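N-terminal acetyltransferase B complex subunit MDM20 (Candida albicans, PDB 5K04) serves as the non-catalytic subunit of the NatB N-terminal acetyltransferase complex, probably acting as a helical scaffold for the catalytic subunit. Local coordinates at residues F126-N137 and W148-E159. Numbering follows the deposited sequence.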
loop_
_atom_site.group_PDB
_atom_site.type_symbol
_atom_site.label_atom_id
_atom_site.label_comp_id
_atom_site.label_asym_id
_atom_site.label_seq_id
_atom_site.Cartn_x
_atom_site.Cartn_y
_atom_site.Cartn_z
ATOM N N PHE A 126 -16.016 13.774 7.419
ATOM C CA PHE A 126 -16.919 13.012 8.280
ATOM C C PHE A 126 -18.035 13.874 8.862
ATOM O O PHE A 126 -19.053 13.326 9.299
ATOM C CB PHE A 126 -16.132 12.337 9.413
ATOM C CG PHE A 126 -15.145 11.298 8.946
ATOM C CD1 PHE A 126 -15.456 10.431 7.918
ATOM C CD2 PHE A 126 -13.900 11.189 9.550
ATOM C CE1 PHE A 126 -14.539 9.475 7.498
ATOM C CE2 PHE A 126 -12.982 10.237 9.134
ATOM C CZ PHE A 126 -13.302 9.382 8.111
ATOM N N LYS A 127 -17.850 15.200 8.910
ATOM C CA LYS A 127 -18.943 16.096 9.286
ATOM C C LYS A 127 -20.021 16.115 8.216
ATOM O O LYS A 127 -21.204 16.279 8.530
ATOM C CB LYS A 127 -18.416 17.518 9.531
ATOM C CG LYS A 127 -17.910 17.751 10.944
ATOM C CD LYS A 127 -17.028 18.984 11.053
ATOM C CE LYS A 127 -16.373 19.059 12.432
ATOM N NZ LYS A 127 -15.330 20.120 12.503
ATOM N N VAL A 128 -19.617 15.943 6.953
ATOM C CA VAL A 128 -20.570 15.838 5.855
ATOM C C VAL A 128 -21.274 14.483 5.884
ATOM O O VAL A 128 -22.504 14.417 5.795
ATOM C CB VAL A 128 -19.860 16.095 4.515
ATOM C CG1 VAL A 128 -20.664 15.542 3.371
ATOM C CG2 VAL A 128 -19.662 17.588 4.327
ATOM N N PHE A 129 -20.511 13.388 6.028
ATOM C CA PHE A 129 -21.122 12.069 6.179
ATOM C C PHE A 129 -22.199 12.101 7.254
ATOM O O PHE A 129 -23.332 11.657 7.042
ATOM C CB PHE A 129 -20.068 11.021 6.556
ATOM C CG PHE A 129 -19.241 10.515 5.407
ATOM C CD1 PHE A 129 -18.695 11.385 4.477
ATOM C CD2 PHE A 129 -18.963 9.156 5.292
ATOM C CE1 PHE A 129 -17.911 10.910 3.434
ATOM C CE2 PHE A 129 -18.184 8.672 4.251
ATOM C CZ PHE A 129 -17.657 9.553 3.320
ATOM N N ASN A 130 -21.840 12.626 8.429
ATOM C CA ASN A 130 -22.749 12.664 9.561
ATOM C C ASN A 130 -23.914 13.612 9.300
ATOM O O ASN A 130 -25.046 13.341 9.715
ATOM C CB ASN A 130 -21.971 13.082 10.810
ATOM C CG ASN A 130 -22.867 13.373 11.976
ATOM O OD1 ASN A 130 -23.351 14.492 12.143
ATOM N ND2 ASN A 130 -23.105 12.354 12.796
ATOM N N ARG A 131 -23.654 14.718 8.604
ATOM C CA ARG A 131 -24.740 15.606 8.216
ATOM C C ARG A 131 -25.674 14.934 7.213
ATOM O O ARG A 131 -26.898 15.051 7.324
ATOM C CB ARG A 131 -24.181 16.912 7.647
ATOM C CG ARG A 131 -25.273 17.929 7.323
ATOM C CD ARG A 131 -24.863 19.349 7.717
ATOM N NE ARG A 131 -23.772 19.868 6.897
ATOM C CZ ARG A 131 -22.555 20.151 7.349
ATOM N NH1 ARG A 131 -22.257 19.975 8.631
ATOM N NH2 ARG A 131 -21.636 20.616 6.516
ATOM N N ILE A 132 -25.117 14.229 6.224
ATOM C CA ILE A 132 -25.959 13.519 5.263
ATOM C C ILE A 132 -26.820 12.500 5.981
ATOM O O ILE A 132 -28.038 12.422 5.777
ATOM C CB ILE A 132 -25.101 12.835 4.190
ATOM C CG1 ILE A 132 -24.412 13.886 3.332
ATOM C CG2 ILE A 132 -25.970 11.886 3.353
ATOM C CD1 ILE A 132 -23.322 13.309 2.444
ATOM N N PHE A 133 -26.188 11.706 6.841
ATOM C CA PHE A 133 -26.892 10.668 7.565
ATOM C C PHE A 133 -27.934 11.247 8.516
ATOM O O PHE A 133 -28.967 10.616 8.759
ATOM C CB PHE A 133 -25.862 9.808 8.294
ATOM C CG PHE A 133 -24.937 9.067 7.362
ATOM C CD1 PHE A 133 -25.289 8.853 6.039
ATOM C CD2 PHE A 133 -23.727 8.577 7.801
ATOM C CE1 PHE A 133 -24.438 8.163 5.166
ATOM C CE2 PHE A 133 -22.875 7.887 6.938
ATOM C CZ PHE A 133 -23.232 7.691 5.620
ATOM N N MET A 134 -27.698 12.452 9.037
ATOM C CA MET A 134 -28.693 13.093 9.888
ATOM C C MET A 134 -29.983 13.365 9.115
ATOM O O MET A 134 -31.078 13.010 9.567
ATOM C CB MET A 134 -28.122 14.386 10.486
ATOM C CG MET A 134 -29.050 15.101 11.505
ATOM S SD MET A 134 -30.283 16.145 10.762
ATOM C CE MET A 134 -29.171 17.379 10.142
ATOM N N TYR A 135 -29.873 14.008 7.947
ATOM C CA TYR A 135 -31.053 14.238 7.112
ATOM C C TYR A 135 -31.696 12.921 6.696
ATOM O O TYR A 135 -32.922 12.780 6.711
ATOM C CB TYR A 135 -30.677 15.046 5.870
ATOM C CG TYR A 135 -30.475 16.523 6.117
ATOM C CD1 TYR A 135 -31.560 17.358 6.328
ATOM C CD2 TYR A 135 -29.202 17.088 6.110
ATOM C CE1 TYR A 135 -31.396 18.722 6.539
ATOM C CE2 TYR A 135 -29.025 18.460 6.321
ATOM C CZ TYR A 135 -30.134 19.268 6.539
ATOM O OH TYR A 135 -29.997 20.618 6.757
ATOM N N LEU A 136 -30.875 11.944 6.332
ATOM C CA LEU A 136 -31.385 10.686 5.816
ATOM C C LEU A 136 -32.095 9.883 6.900
ATOM O O LEU A 136 -32.994 9.086 6.605
ATOM C CB LEU A 136 -30.223 9.898 5.216
ATOM C CG LEU A 136 -30.586 8.634 4.451
ATOM C CD1 LEU A 136 -31.506 8.971 3.285
ATOM C CD2 LEU A 136 -29.322 7.944 3.976
ATOM N N ASN A 137 -31.708 10.078 8.148
ATOM C CA ASN A 137 -32.319 9.363 9.251
ATOM C C ASN A 137 -33.548 10.075 9.792
ATOM O O ASN A 137 -34.384 9.443 10.452
ATOM C CB ASN A 137 -31.291 9.180 10.363
ATOM C CG ASN A 137 -31.835 8.406 11.526
ATOM O OD1 ASN A 137 -32.135 7.210 11.408
ATOM N ND2 ASN A 137 -31.955 9.076 12.673
ATOM N N TRP A 148 -26.007 3.866 10.056
ATOM C CA TRP A 148 -25.131 4.790 9.336
ATOM C C TRP A 148 -24.828 6.022 10.176
ATOM O O TRP A 148 -23.667 6.367 10.433
ATOM C CB TRP A 148 -25.797 5.217 8.025
ATOM C CG TRP A 148 -25.837 4.147 6.967
ATOM C CD1 TRP A 148 -25.468 2.839 7.107
ATOM C CD2 TRP A 148 -26.246 4.305 5.592
ATOM N NE1 TRP A 148 -25.627 2.169 5.903
ATOM C CE2 TRP A 148 -26.095 3.045 4.960
ATOM C CE3 TRP A 148 -26.719 5.386 4.839
ATOM C CZ2 TRP A 148 -26.419 2.835 3.617
ATOM C CZ3 TRP A 148 -27.039 5.181 3.497
ATOM C CH2 TRP A 148 -26.889 3.911 2.904
ATOM N N TYR A 149 -25.896 6.691 10.608
ATOM C CA TYR A 149 -25.783 7.921 11.377
ATOM C C TYR A 149 -24.962 7.695 12.642
ATOM O O TYR A 149 -24.039 8.461 12.936
ATOM C CB TYR A 149 -27.198 8.404 11.684
ATOM C CG TYR A 149 -27.309 9.778 12.264
ATOM C CD1 TYR A 149 -26.361 10.759 11.971
ATOM C CD2 TYR A 149 -28.375 10.110 13.105
ATOM C CE1 TYR A 149 -26.467 12.039 12.497
ATOM C CE2 TYR A 149 -28.493 11.403 13.640
ATOM C CZ TYR A 149 -27.535 12.364 13.328
ATOM O OH TYR A 149 -27.627 13.636 13.846
ATOM N N ALA A 150 -25.257 6.605 13.366
ATOM C CA ALA A 150 -24.533 6.255 14.588
ATOM C C ALA A 150 -23.069 5.962 14.303
ATOM O O ALA A 150 -22.167 6.443 15.006
ATOM C CB ALA A 150 -25.187 5.034 15.243
ATOM N N PHE A 151 -22.818 5.143 13.288
ATOM C CA PHE A 151 -21.444 4.831 12.916
ATOM C C PHE A 151 -20.679 6.093 12.522
ATOM O O PHE A 151 -19.484 6.216 12.818
ATOM C CB PHE A 151 -21.445 3.799 11.780
ATOM C CG PHE A 151 -20.075 3.319 11.401
ATOM C CD1 PHE A 151 -19.330 2.539 12.273
ATOM C CD2 PHE A 151 -19.535 3.651 10.169
ATOM C CE1 PHE A 151 -18.061 2.101 11.913
ATOM C CE2 PHE A 151 -18.282 3.212 9.805
ATOM C CZ PHE A 151 -17.539 2.438 10.679
ATOM N N SER A 152 -21.367 7.053 11.893
ATOM C CA SER A 152 -20.721 8.288 11.465
ATOM C C SER A 152 -20.248 9.115 12.654
ATOM O O SER A 152 -19.337 9.934 12.495
ATOM C CB SER A 152 -21.672 9.107 10.584
ATOM O OG SER A 152 -22.753 9.652 11.329
ATOM N N PHE A 153 -20.844 8.917 13.839
ATOM C CA PHE A 153 -20.377 9.625 15.031
ATOM C C PHE A 153 -19.056 9.066 15.524
ATOM O O PHE A 153 -18.201 9.813 16.013
ATOM C CB PHE A 153 -21.418 9.548 16.142
ATOM C CG PHE A 153 -22.519 10.539 15.997
ATOM C CD1 PHE A 153 -22.279 11.888 16.194
ATOM C CD2 PHE A 153 -23.794 10.132 15.628
ATOM C CE1 PHE A 153 -23.301 12.833 16.033
ATOM C CE2 PHE A 153 -24.821 11.055 15.472
ATOM C CZ PHE A 153 -24.575 12.414 15.676
ATOM N N HIS A 154 -18.880 7.755 15.398
ATOM C CA HIS A 154 -17.579 7.145 15.631
ATOM C C HIS A 154 -16.529 7.676 14.660
ATOM O O HIS A 154 -15.399 7.978 15.062
ATOM C CB HIS A 154 -17.679 5.632 15.496
ATOM C CG HIS A 154 -16.351 4.976 15.330
ATOM N ND1 HIS A 154 -15.397 4.977 16.323
ATOM C CD2 HIS A 154 -15.801 4.327 14.279
ATOM C CE1 HIS A 154 -14.324 4.336 15.901
ATOM N NE2 HIS A 154 -14.543 3.933 14.662
ATOM N N LEU A 155 -16.874 7.752 13.366
ATOM C CA LEU A 155 -15.959 8.301 12.369
ATOM C C LEU A 155 -15.492 9.693 12.759
ATOM O O LEU A 155 -14.297 10.001 12.675
ATOM C CB LEU A 155 -16.631 8.343 11.006
ATOM C CG LEU A 155 -16.935 6.994 10.346
ATOM C CD1 LEU A 155 -17.464 7.257 8.935
ATOM C CD2 LEU A 155 -15.683 6.073 10.311
ATOM N N LEU A 156 -16.434 10.542 13.196
ATOM C CA LEU A 156 -16.107 11.900 13.628
ATOM C C LEU A 156 -15.194 11.882 14.840
ATOM O O LEU A 156 -14.219 12.637 14.907
ATOM C CB LEU A 156 -17.384 12.662 13.978
ATOM C CG LEU A 156 -18.205 13.309 12.886
ATOM C CD1 LEU A 156 -19.493 13.866 13.497
ATOM C CD2 LEU A 156 -17.381 14.405 12.214
ATOM N N LEU A 157 -15.514 11.027 15.818
ATOM C CA LEU A 157 -14.706 10.897 17.027
ATOM C C LEU A 157 -13.258 10.554 16.718
ATOM O O LEU A 157 -12.382 10.775 17.564
ATOM C CB LEU A 157 -15.296 9.821 17.936
ATOM C CG LEU A 157 -16.503 10.268 18.746
ATOM C CD1 LEU A 157 -17.182 9.076 19.400
ATOM C CD2 LEU A 157 -16.041 11.270 19.777
ATOM N N GLN A 158 -12.994 10.013 15.526
ATOM C CA GLN A 158 -11.656 9.632 15.112
ATOM C C GLN A 158 -10.895 10.807 14.528
ATOM O O GLN A 158 -9.899 10.603 13.828
ATOM C CB GLN A 158 -11.713 8.474 14.098
ATOM C CG GLN A 158 -12.397 7.212 14.590
ATOM C CD GLN A 158 -11.913 6.815 15.946
ATOM O OE1 GLN A 158 -12.665 6.826 16.922
ATOM N NE2 GLN A 158 -10.632 6.538 16.042
ATOM N N GLU A 159 -11.350 12.030 14.770
ATOM C CA GLU A 159 -10.688 13.204 14.209
ATOM C C GLU A 159 -10.132 14.168 15.249
ATOM O O GLU A 159 -9.137 14.838 14.964
ATOM C CB GLU A 159 -11.637 13.949 13.259
ATOM C CG GLU A 159 -11.991 13.104 12.036
ATOM C CD GLU A 159 -12.575 13.918 10.894
ATOM O OE1 GLU A 159 -13.412 14.811 11.153
ATOM O OE2 GLU A 159 -12.186 13.663 9.731
#
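Asn-130 makes the one hydrogen bond across this helix pair: its ND2 donates to Ser-152 OG over 3.1 Å, with an N-H...O angle of 145° and the hydroxyl tilted from the amide plane. With CG anti to the backbone N (chi1 170°), the amide enters a hole formed by Tyr-149, Ser-152, Phe-153 and Leu-156, where ND2 also lies over the centre of the Phe-153 ring, 3.2 Å from Phe-153 CZ. Tyr-149 is the reciprocal knob, lodged among Asn-130, Phe-133, Met-134 and Asn-137; Met-134 CA makes a CH-pi contact over one face of its ring, and Phe-153 CE2 lies over the other.

Two further CH-pi contacts follow. Trp-148 CB sits 3.9 Å from the Phe-133 ring centroid, only 9° off the normal, while Ser-152 CB meets that ring at its edge. Leu-155 CB covers a face of Phe-126, which also touches Ile-496 and Lys-500 of helix 489-503. Aliphatic contacts complete the interface: Leu-136 CD2 packs 3.6 Å from Trp-148 CZ3, and Leu-156 CD2 reaches the Phe-126 and Lys-127 backbone.

The segment axes approach to 8.6 Å, nearly antiparallel, in a helical hairpin consistent with a TPR-like architecture. Its chemistry implies cohesion chiefly through aromatic and aliphatic interlocking, with a single amide-hydroxyl bond at mid-interface.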